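Local coordinates for protein glycoside Hydrolase (Bacteroides uniformis, PDB 5TA0) that binds neoagarooctaose and, as a family 86 glycoside hydrolase of a gut symbiont, probably cleaves the agarose chain, at residues 530-535 and 547-552; 561-566 and 636-641; 472-477 and 492-497. All coordinates share one frame; numbering follows the deposited sequence.

Contact 1 (530-535 and 547-552); sequences YYATDY and FNINNV. With EDO (1,2-ethanediol), chain I.
Tyr530 swings its ring across to Val552 by setting CG anti to its own carbonyl carbon (chi1 -66°), while Thr533, with OG1 wedged between backbone N and carbonyl carbon (chi1 61°), turns its hydroxyl to the side of Asn548. The tyrosine ring lies under the backbone of Val552: CA of Val552 sits over one face, 4.0 Å from the ring centroid and displaced toward the rim, a CH-pi contact, and both methyls of Val552 also lie against the ring. Closer to the backbone, Tyr530 CB meets Ile549 CG2 at 3.5 Å. The tyrosine hydroxyl reaches past the contact to the backbone N of Lys553. One direct hydrogen bond links the two backbones, Thr533 N to Asn548 O at 3.0 Å.

Here the two layers of a beta-sandwich meet: Tyr530 and Tyr531 lie on strand 523-538 of one sheet, whereas 547-549 is the end of strand 545-549, an outer strand of the other, bonded to strand 619-624. Ala532 is buried at this junction, its CB 4.0 Å from Ile549 CG1, and Phe547 turns its ring edge to Asp534 O and Tyr535 CA.

Water fills in where direct bonds are few. One molecule donates to Tyr531 O (2.8 Å) and to Asn548 O and accepts from Asn550 N (2.9 Å). A second lies 2.7 Å from Thr533 OG1 and takes the N-H of Asn548; a third joins the same hydroxyl to Asn548 OD1. At Thr533 O, an ethanediol, probably from the crystallisation liquor, donates through O1 at 2.9 Å.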
loop_
_atom_site.group_PDB
_atom_site.type_symbol
_atom_site.label_atom_id
_atom_site.label_comp_id
_atom_site.label_asym_id
_atom_site.label_seq_id
_atom_site.Cartn_x
_atom_site.Cartn_y
_atom_site.Cartn_z
ATOM N N TYR A 530 6.755 -17.881 -7.466
ATOM C CA TYR A 530 8.022 -18.165 -8.134
ATOM C C TYR A 530 8.279 -17.148 -9.232
ATOM O O TYR A 530 7.345 -16.699 -9.897
ATOM C CB TYR A 530 8.024 -19.579 -8.698
ATOM C CG TYR A 530 7.988 -20.660 -7.657
ATOM C CD1 TYR A 530 9.157 -21.149 -7.090
ATOM C CD2 TYR A 530 6.786 -21.205 -7.233
ATOM C CE1 TYR A 530 9.133 -22.131 -6.105
ATOM C CE2 TYR A 530 6.758 -22.217 -6.270
ATOM C CZ TYR A 530 7.925 -22.660 -5.702
ATOM O OH TYR A 530 7.902 -23.670 -4.757
ATOM N N TYR A 531 9.550 -16.804 -9.404
ATOM C CA TYR A 531 9.967 -15.784 -10.357
ATOM C C TYR A 531 10.716 -16.423 -11.514
ATOM O O TYR A 531 11.278 -17.500 -11.373
ATOM C CB TYR A 531 10.832 -14.744 -9.633
ATOM C CG TYR A 531 10.043 -14.067 -8.548
ATOM C CD1 TYR A 531 9.268 -12.951 -8.824
ATOM C CD2 TYR A 531 10.014 -14.588 -7.269
ATOM C CE1 TYR A 531 8.470 -12.363 -7.839
ATOM C CE2 TYR A 531 9.244 -14.002 -6.269
ATOM C CZ TYR A 531 8.482 -12.884 -6.570
ATOM O OH TYR A 531 7.672 -12.310 -5.593
ATOM N N ALA A 532 10.705 -15.763 -12.650
ATOM C CA ALA A 532 11.439 -16.229 -13.833
ATOM C C ALA A 532 12.912 -15.839 -13.750
ATOM O O ALA A 532 13.343 -14.999 -12.946
ATOM C CB ALA A 532 10.815 -15.652 -15.085
ATOM N N THR A 533 13.718 -16.439 -14.623
ATOM C CA THR A 533 15.122 -16.122 -14.683
ATOM C C THR A 533 15.430 -14.777 -15.327
ATOM O O THR A 533 16.507 -14.262 -15.145
ATOM C CB THR A 533 15.929 -17.184 -15.447
ATOM O OG1 THR A 533 15.461 -17.256 -16.798
ATOM C CG2 THR A 533 15.778 -18.574 -14.789
ATOM N N ASP A 534 14.487 -14.225 -16.085
ATOM C CA ASP A 534 14.697 -12.974 -16.805
ATOM C C ASP A 534 13.367 -12.227 -16.880
ATOM O O ASP A 534 12.339 -12.735 -16.445
ATOM C CB ASP A 534 15.238 -13.281 -18.218
ATOM C CG ASP A 534 16.081 -12.175 -18.803
ATOM O OD1 ASP A 534 16.087 -11.034 -18.302
ATOM O OD2 ASP A 534 16.777 -12.487 -19.807
ATOM N N TYR A 535 13.384 -11.035 -17.471
ATOM C CA TYR A 535 12.222 -10.166 -17.487
ATOM C C TYR A 535 12.342 -9.154 -18.633
ATOM O O TYR A 535 13.360 -9.134 -19.326
ATOM C CB TYR A 535 12.079 -9.476 -16.107
ATOM C CG TYR A 535 12.831 -8.175 -15.942
ATOM C CD1 TYR A 535 12.199 -7.042 -15.405
ATOM C CD2 TYR A 535 14.175 -8.063 -16.322
ATOM C CE1 TYR A 535 12.881 -5.833 -15.292
ATOM C CE2 TYR A 535 14.866 -6.869 -16.193
ATOM C CZ TYR A 535 14.203 -5.747 -15.675
ATOM O OH TYR A 535 14.889 -4.547 -15.563
ATOM N N PHE A 547 10.310 -17.829 -21.298
ATOM C CA PHE A 547 10.652 -17.573 -19.896
ATOM C C PHE A 547 10.766 -18.904 -19.173
ATOM O O PHE A 547 10.100 -19.889 -19.540
ATOM C CB PHE A 547 9.576 -16.728 -19.218
ATOM C CG PHE A 547 9.495 -15.334 -19.749
ATOM C CD1 PHE A 547 8.764 -15.058 -20.899
ATOM C CD2 PHE A 547 10.175 -14.292 -19.133
ATOM C CE1 PHE A 547 8.701 -13.770 -21.415
ATOM C CE2 PHE A 547 10.104 -13.002 -19.649
ATOM C CZ PHE A 547 9.380 -12.747 -20.791
ATOM N N ASN A 548 11.608 -18.939 -18.156
ATOM C CA ASN A 548 11.847 -20.136 -17.366
ATOM C C ASN A 548 11.602 -19.864 -15.895
ATOM O O ASN A 548 12.159 -18.914 -15.353
ATOM C CB ASN A 548 13.289 -20.601 -17.550
ATOM C CG ASN A 548 13.577 -21.035 -18.967
ATOM O OD1 ASN A 548 14.166 -20.288 -19.745
ATOM N ND2 ASN A 548 13.122 -22.212 -19.315
ATOM N N ILE A 549 10.793 -20.719 -15.259
ATOM C CA ILE A 549 10.491 -20.630 -13.831
ATOM C C ILE A 549 10.868 -21.977 -13.241
ATOM O O ILE A 549 10.194 -22.988 -13.509
ATOM C CB ILE A 549 9.025 -20.267 -13.564
ATOM C CG1 ILE A 549 8.683 -18.900 -14.180
ATOM C CG2 ILE A 549 8.752 -20.257 -12.058
ATOM C CD1 ILE A 549 7.265 -18.425 -13.944
ATOM N N ASN A 550 11.914 -21.979 -12.421
ATOM C CA ASN A 550 12.569 -23.201 -11.963
ATOM C C ASN A 550 12.536 -23.415 -10.454
ATOM O O ASN A 550 12.241 -22.502 -9.681
ATOM C CB ASN A 550 14.026 -23.176 -12.459
ATOM C CG ASN A 550 14.139 -23.130 -13.970
ATOM O OD1 ASN A 550 13.298 -23.667 -14.696
ATOM N ND2 ASN A 550 15.198 -22.460 -14.457
ATOM N N ASN A 551 12.861 -24.641 -10.021
ATOM C CA ASN A 551 12.814 -25.078 -8.627
ATOM C C ASN A 551 11.413 -24.952 -7.999
ATOM O O ASN A 551 11.283 -24.687 -6.812
ATOM C CB ASN A 551 13.876 -24.354 -7.763
ATOM C CG ASN A 551 15.131 -25.187 -7.492
ATOM O OD1 ASN A 551 15.131 -26.442 -7.463
ATOM N ND2 ASN A 551 16.208 -24.483 -7.200
ATOM N N VAL A 552 10.377 -25.160 -8.816
ATOM C CA VAL A 552 9.002 -25.136 -8.333
ATOM C C VAL A 552 8.714 -26.433 -7.586
ATOM O O VAL A 552 8.965 -27.517 -8.092
ATOM C CB VAL A 552 8.013 -24.974 -9.498
ATOM C CG1 VAL A 552 6.562 -25.152 -9.037
ATOM C CG2 VAL A 552 8.220 -23.622 -10.186
HETATM C C1 EDO I . 18.824 -14.918 -12.156
HETATM O O1 EDO I . 17.535 -14.358 -12.391
HETATM C C2 EDO I . 18.645 -16.307 -11.581
HETATM O O2 EDO I . 17.713 -17.045 -12.369
HETATM O O HOH W 1 13.189 -19.370 -12.321
HETATM O O HOH W 2 13.086 -16.441 -17.866
HETATM O O HOH W 3 16.765 -19.325 -18.212
#

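Contact 2 (561-566 and 636-641); sequences VIRLGL and TMQIFN
Arg563 lays its aliphatic chain over Thr636, its CD 3.3 Å from Thr636 OG1, and then reaches along to the amide of Gln638. The backbones beneath are neighbouring antiparallel strands in one sheet of the C-terminal beta-sandwich: Arg563 with Thr636 and Val561 with Gln638 are hydrogen-bonded pairs, and Ile562 with Met637 between them is non-hydrogen-bonded. Arg563 N to Thr636 O measures 2.8 Å, and Val561 exchanges two 2.9 Å bonds with Gln638, N to O each way.

Ile562 CG1 and Met637 SD meet at 3.8 Å on the face turned to strand 619-624 of the other sheet, where Ile562 packs on Ile621. On the opposite face, Arg563, Thr636 and Gln638 form a polar cluster, and beside it Val561 CG2 meets the edge of the Phe640 ring, 4.1 Å from CE2. A bend at chi3 (61°) brings the guanidinium round, with Thr636 OG1 at its edge, and its NE and NH2 form salt bridges with Asp305 and Glu301, which tie the sandwich to helix 298-315. Gln638 NE2 in turn binds Glu527. A water donates to Arg563 O and accepts from Thr636 OG1.

The guanidinium and amide planes stand 77° apart. Arg563 NH1 donates close to its own plane to Gln638 OE1 at 3.0 Å, but arrives above the amide plane, 56° out of it.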
loop_
_atom_site.group_PDB
_atom_site.type_symbol
_atom_site.label_atom_id
_atom_site.label_comp_id
_atom_site.label_asym_id
_atom_site.label_seq_id
_atom_site.Cartn_x
_atom_site.Cartn_y
_atom_site.Cartn_z
ATOM N N VAL A 561 -1.497 -20.415 -10.946
ATOM C CA VAL A 561 -1.802 -19.233 -11.743
ATOM C C VAL A 561 -0.535 -18.642 -12.320
ATOM O O VAL A 561 0.390 -18.281 -11.559
ATOM C CB VAL A 561 -2.527 -18.163 -10.905
ATOM C CG1 VAL A 561 -2.788 -16.893 -11.758
ATOM C CG2 VAL A 561 -3.814 -18.706 -10.315
ATOM N N ILE A 562 -0.488 -18.485 -13.644
ATOM C CA ILE A 562 0.616 -17.797 -14.295
ATOM C C ILE A 562 0.231 -16.335 -14.409
ATOM O O ILE A 562 -0.917 -15.995 -14.726
ATOM C CB ILE A 562 0.967 -18.456 -15.657
ATOM C CG1 ILE A 562 1.700 -19.767 -15.382
ATOM C CG2 ILE A 562 1.790 -17.513 -16.531
ATOM C CD1 ILE A 562 1.843 -20.652 -16.598
ATOM N N ARG A 563 1.207 -15.468 -14.148
ATOM C CA ARG A 563 0.989 -14.019 -14.039
ATOM C C ARG A 563 1.774 -13.304 -15.145
ATOM O O ARG A 563 2.989 -13.158 -15.044
ATOM C CB ARG A 563 1.434 -13.539 -12.653
ATOM C CG ARG A 563 0.745 -14.238 -11.478
ATOM C CD ARG A 563 1.425 -13.901 -10.160
ATOM N NE ARG A 563 1.358 -12.458 -9.933
ATOM C CZ ARG A 563 0.294 -11.793 -9.480
ATOM N NH1 ARG A 563 -0.780 -12.434 -9.015
ATOM N NH2 ARG A 563 0.298 -10.468 -9.443
ATOM N N LEU A 564 1.077 -12.883 -16.205
ATOM C CA LEU A 564 1.705 -12.277 -17.366
ATOM C C LEU A 564 1.629 -10.774 -17.289
ATOM O O LEU A 564 0.575 -10.202 -17.508
ATOM C CB LEU A 564 1.034 -12.744 -18.665
ATOM C CG LEU A 564 0.953 -14.238 -18.864
ATOM C CD1 LEU A 564 0.238 -14.509 -20.192
ATOM C CD2 LEU A 564 2.329 -14.887 -18.866
ATOM N N GLY A 565 2.735 -10.122 -16.919
ATOM C CA GLY A 565 2.743 -8.650 -16.938
ATOM C C GLY A 565 2.950 -8.185 -18.375
ATOM O O GLY A 565 3.983 -8.506 -18.970
ATOM N N LEU A 566 1.987 -7.410 -18.896
ATOM C CA LEU A 566 2.048 -6.917 -20.287
ATOM C C LEU A 566 1.939 -5.405 -20.273
ATOM O O LEU A 566 1.066 -4.860 -19.609
ATOM C CB LEU A 566 0.913 -7.505 -21.122
ATOM C CG LEU A 566 0.813 -9.023 -21.200
ATOM C CD1 LEU A 566 -0.343 -9.396 -22.118
ATOM C CD2 LEU A 566 2.119 -9.643 -21.664
ATOM N N THR A 636 5.610 -14.428 -13.776
ATOM C CA THR A 636 5.754 -15.072 -12.460
ATOM C C THR A 636 4.641 -16.084 -12.296
ATOM O O THR A 636 3.744 -16.176 -13.116
ATOM C CB THR A 636 5.778 -14.032 -11.319
ATOM O OG1 THR A 636 4.513 -13.352 -11.235
ATOM C CG2 THR A 636 6.885 -13.012 -11.540
ATOM N N MET A 637 4.685 -16.860 -11.223
ATOM C CA MET A 637 3.686 -17.935 -11.041
ATOM C C MET A 637 3.389 -18.141 -9.571
ATOM O O MET A 637 4.290 -18.245 -8.758
ATOM C CB MET A 637 4.185 -19.225 -11.679
ATOM C CG MET A 637 3.192 -20.378 -11.620
ATOM S SD MET A 637 3.593 -21.714 -12.773
ATOM C CE MET A 637 5.104 -22.308 -12.018
ATOM N N GLN A 638 2.113 -18.228 -9.238
ATOM C CA GLN A 638 1.663 -18.676 -7.913
ATOM C C GLN A 638 1.273 -20.142 -7.963
ATOM O O GLN A 638 0.536 -20.571 -8.853
ATOM C CB GLN A 638 0.454 -17.874 -7.442
ATOM C CG GLN A 638 0.773 -16.431 -7.091
ATOM C CD GLN A 638 -0.473 -15.601 -7.132
ATOM O OE1 GLN A 638 -0.948 -15.273 -8.225
ATOM N NE2 GLN A 638 -1.029 -15.273 -5.972
ATOM N N ILE A 639 1.792 -20.894 -7.010
ATOM C CA ILE A 639 1.463 -22.311 -6.802
ATOM C C ILE A 639 0.716 -22.406 -5.477
ATOM O O ILE A 639 1.145 -21.810 -4.488
ATOM C CB ILE A 639 2.774 -23.141 -6.752
ATOM C CG1 ILE A 639 3.510 -23.046 -8.095
ATOM C CG2 ILE A 639 2.528 -24.597 -6.380
ATOM C CD1 ILE A 639 2.788 -23.641 -9.275
ATOM N N PHE A 640 -0.390 -23.160 -5.456
ATOM C CA PHE A 640 -1.196 -23.360 -4.260
ATOM C C PHE A 640 -1.219 -24.852 -3.974
ATOM O O PHE A 640 -1.886 -25.592 -4.686
ATOM C CB PHE A 640 -2.614 -22.852 -4.492
ATOM C CG PHE A 640 -2.674 -21.387 -4.848
ATOM C CD1 PHE A 640 -2.752 -20.422 -3.845
ATOM C CD2 PHE A 640 -2.645 -20.977 -6.159
ATOM C CE1 PHE A 640 -2.800 -19.072 -4.155
ATOM C CE2 PHE A 640 -2.697 -19.613 -6.476
ATOM C CZ PHE A 640 -2.764 -18.672 -5.464
ATOM N N ASN A 641 -0.430 -25.286 -2.990
ATOM C CA ASN A 641 -0.307 -26.708 -2.654
ATOM C C ASN A 641 -1.198 -27.087 -1.482
ATOM O O ASN A 641 -1.224 -26.395 -0.469
ATOM C CB ASN A 641 1.155 -27.027 -2.342
ATOM C CG ASN A 641 2.017 -27.046 -3.588
ATOM O OD1 ASN A 641 1.502 -27.012 -4.703
ATOM N ND2 ASN A 641 3.323 -27.133 -3.404
HETATM O O HOH W 4 4.156 -11.211 -13.250
#

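Contact 3 (472-477 and 492-497); sequences SIEVRH and VYDAKS
Tyr493 and Val475 lie side by side and point the same way, the isopropyl group of Val475 resting on the tyrosine ring. They project from a beta-hairpin of strands 472-481 and 487-495, the latter an outermost strand of its sheet. Tyr493 CG stands between its backbone N and carbonyl carbon (chi1 62°), which brings the ring alongside Val475 on the adjoining strand. Val475 CB then sits over one face, 3.9 Å from the ring centroid and offset toward the rim, in a CH-pi contact; CG1 reaches the phenol end, 3.6 Å from Tyr493 OH. Phe501 of strand 500-503 touches both residues. Below them the backbones form a hydrogen-bonded antiparallel pair, Val475 N to Tyr493 O at 2.8 Å and Tyr493 N to Val475 O at 3.0 Å.

On the other face of the sheet, Glu474 extends fully and slants across Val492, whose CG1 lies 3.6 Å from Glu474 CD. Asp494 is the direct cross-strand neighbour of Glu474. Its OD1 is 4.3 Å from Glu474 OE1, an approach of like charges that may be eased by Arg476. That arginine is held further by the backbone oxygens of Leu416 and Lys418 and by Asp419. Within the strand its NE donates to Glu474 OE2 at 2.8 Å in a salt bridge, meeting the oxygen nearly along its C-O bond, and that oxygen lies only 7° out of the guanidinium plane.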
loop_
_atom_site.group_PDB
_atom_site.type_symbol
_atom_site.label_atom_id
_atom_site.label_comp_id
_atom_site.label_asym_id
_atom_site.label_seq_id
_atom_site.Cartn_x
_atom_site.Cartn_y
_atom_site.Cartn_z
ATOM N N SER A 472 -25.468 -16.755 13.769
ATOM C CA SER A 472 -25.918 -15.486 13.188
ATOM C C SER A 472 -24.983 -15.037 12.074
ATOM O O SER A 472 -23.829 -15.482 12.010
ATOM C CB SER A 472 -25.973 -14.411 14.256
ATOM O OG SER A 472 -24.677 -14.132 14.745
ATOM N N ILE A 473 -25.503 -14.168 11.205
ATOM C CA ILE A 473 -24.733 -13.548 10.112
ATOM C C ILE A 473 -24.973 -12.052 10.183
ATOM O O ILE A 473 -26.139 -11.613 10.132
ATOM C CB ILE A 473 -25.162 -14.099 8.731
ATOM C CG1 ILE A 473 -25.041 -15.633 8.718
ATOM C CG2 ILE A 473 -24.345 -13.467 7.596
ATOM C CD1 ILE A 473 -25.521 -16.309 7.466
ATOM N N GLU A 474 -23.897 -11.266 10.318
ATOM C CA GLU A 474 -23.963 -9.817 10.164
ATOM C C GLU A 474 -23.356 -9.450 8.815
ATOM O O GLU A 474 -22.201 -9.777 8.535
ATOM C CB GLU A 474 -23.246 -9.095 11.299
ATOM C CG GLU A 474 -23.166 -7.590 11.103
ATOM C CD GLU A 474 -22.574 -6.847 12.272
ATOM O OE1 GLU A 474 -23.220 -6.756 13.342
ATOM O OE2 GLU A 474 -21.483 -6.264 12.117
ATOM N N VAL A 475 -24.143 -8.763 7.988
ATOM C CA VAL A 475 -23.693 -8.248 6.703
ATOM C C VAL A 475 -23.359 -6.786 6.857
ATOM O O VAL A 475 -24.160 -6.007 7.379
ATOM C CB VAL A 475 -24.801 -8.375 5.630
ATOM C CG1 VAL A 475 -24.385 -7.756 4.296
ATOM C CG2 VAL A 475 -25.216 -9.840 5.478
ATOM N N ARG A 476 -22.180 -6.402 6.385
ATOM C CA ARG A 476 -21.763 -4.997 6.300
ATOM C C ARG A 476 -21.456 -4.691 4.837
ATOM O O ARG A 476 -20.691 -5.411 4.205
ATOM C CB ARG A 476 -20.513 -4.764 7.130
ATOM C CG ARG A 476 -20.577 -5.256 8.566
ATOM C CD ARG A 476 -19.222 -5.115 9.213
ATOM N NE ARG A 476 -19.201 -5.646 10.567
ATOM C CZ ARG A 476 -18.093 -5.733 11.293
ATOM N NH1 ARG A 476 -16.931 -5.346 10.786
ATOM N NH2 ARG A 476 -18.141 -6.217 12.521
ATOM N N HIS A 477 -22.107 -3.665 4.271
ATOM C CA HIS A 477 -22.016 -3.373 2.843
ATOM C C HIS A 477 -21.781 -1.871 2.682
ATOM O O HIS A 477 -22.621 -1.050 3.107
ATOM C CB HIS A 477 -23.324 -3.797 2.161
ATOM C CG HIS A 477 -23.327 -3.720 0.667
ATOM N ND1 HIS A 477 -24.507 -3.656 -0.047
ATOM C CD2 HIS A 477 -22.338 -3.707 -0.250
ATOM C CE1 HIS A 477 -24.241 -3.631 -1.337
ATOM N NE2 HIS A 477 -22.930 -3.663 -1.492
ATOM N N VAL A 492 -25.543 -2.200 7.716
ATOM C CA VAL A 492 -25.152 -3.264 8.666
ATOM C C VAL A 492 -26.445 -3.915 9.134
ATOM O O VAL A 492 -27.307 -3.228 9.698
ATOM C CB VAL A 492 -24.356 -2.704 9.863
ATOM C CG1 VAL A 492 -23.970 -3.817 10.844
ATOM C CG2 VAL A 492 -23.113 -1.961 9.373
ATOM N N TYR A 493 -26.589 -5.207 8.896
ATOM C CA TYR A 493 -27.841 -5.884 9.262
ATOM C C TYR A 493 -27.616 -7.350 9.504
ATOM O O TYR A 493 -26.648 -7.931 9.026
ATOM C CB TYR A 493 -28.912 -5.675 8.189
ATOM C CG TYR A 493 -28.597 -6.228 6.825
ATOM C CD1 TYR A 493 -27.920 -5.456 5.885
ATOM C CD2 TYR A 493 -28.967 -7.524 6.461
ATOM C CE1 TYR A 493 -27.643 -5.949 4.629
ATOM C CE2 TYR A 493 -28.690 -8.027 5.207
ATOM C CZ TYR A 493 -28.042 -7.231 4.283
ATOM O OH TYR A 493 -27.760 -7.741 3.052
ATOM N N ASP A 494 -28.527 -7.940 10.278
ATOM C CA ASP A 494 -28.507 -9.364 10.559
ATOM C C ASP A 494 -29.298 -10.118 9.500
ATOM O O ASP A 494 -30.314 -9.635 9.013
ATOM C CB ASP A 494 -29.048 -9.618 11.958
ATOM C CG ASP A 494 -28.217 -8.919 13.033
ATOM O OD1 ASP A 494 -26.967 -8.856 12.906
ATOM O OD2 ASP A 494 -28.814 -8.418 14.006
ATOM N N ALA A 495 -28.805 -11.291 9.115
ATOM C CA ALA A 495 -29.404 -12.098 8.050
ATOM C C ALA A 495 -29.588 -13.509 8.578
ATOM O O ALA A 495 -28.720 -14.031 9.281
ATOM C CB ALA A 495 -28.527 -12.105 6.816
ATOM N N LYS A 496 -30.739 -14.106 8.276
ATOM C CA LYS A 496 -31.030 -15.479 8.692
ATOM C C LYS A 496 -30.240 -16.467 7.833
ATOM O O LYS A 496 -29.816 -17.517 8.302
ATOM C CB LYS A 496 -32.536 -15.764 8.599
ATOM N N SER A 497 -30.049 -16.108 6.571
ATOM C CA SER A 497 -29.221 -16.873 5.655
ATOM C C SER A 497 -28.639 -15.897 4.649
ATOM O O SER A 497 -29.148 -14.781 4.511
ATOM C CB SER A 497 -30.072 -17.925 4.938
ATOM O OG SER A 497 -31.063 -17.311 4.137
HETATM O O HOH W 5 -28.268 -13.960 11.762
#

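Contacts 1 and 2 are neighbours in the C-terminal sandwich, their centres 10 Å apart. They meet through strands 523-538 and 631-642, which adjoin in one sheet: Tyr530 N lies 2.8 Å from Met637 O, a probable hydrogen bond, and Tyr531 CD1 packs 3.6 Å from Thr636 CG2. Both reach helix 298-315, contact 1 through Tyr531 and Tyr535, contact 2 through Arg563. Contact 3 comes earlier in the chain and belongs to a different sheet; its centre is 44 Å from that of contact 1 and 35 Å from that of contact 2. The glycan-pocket residues all lie earlier in the chain than any of these segments, so none of the three contacts lines it.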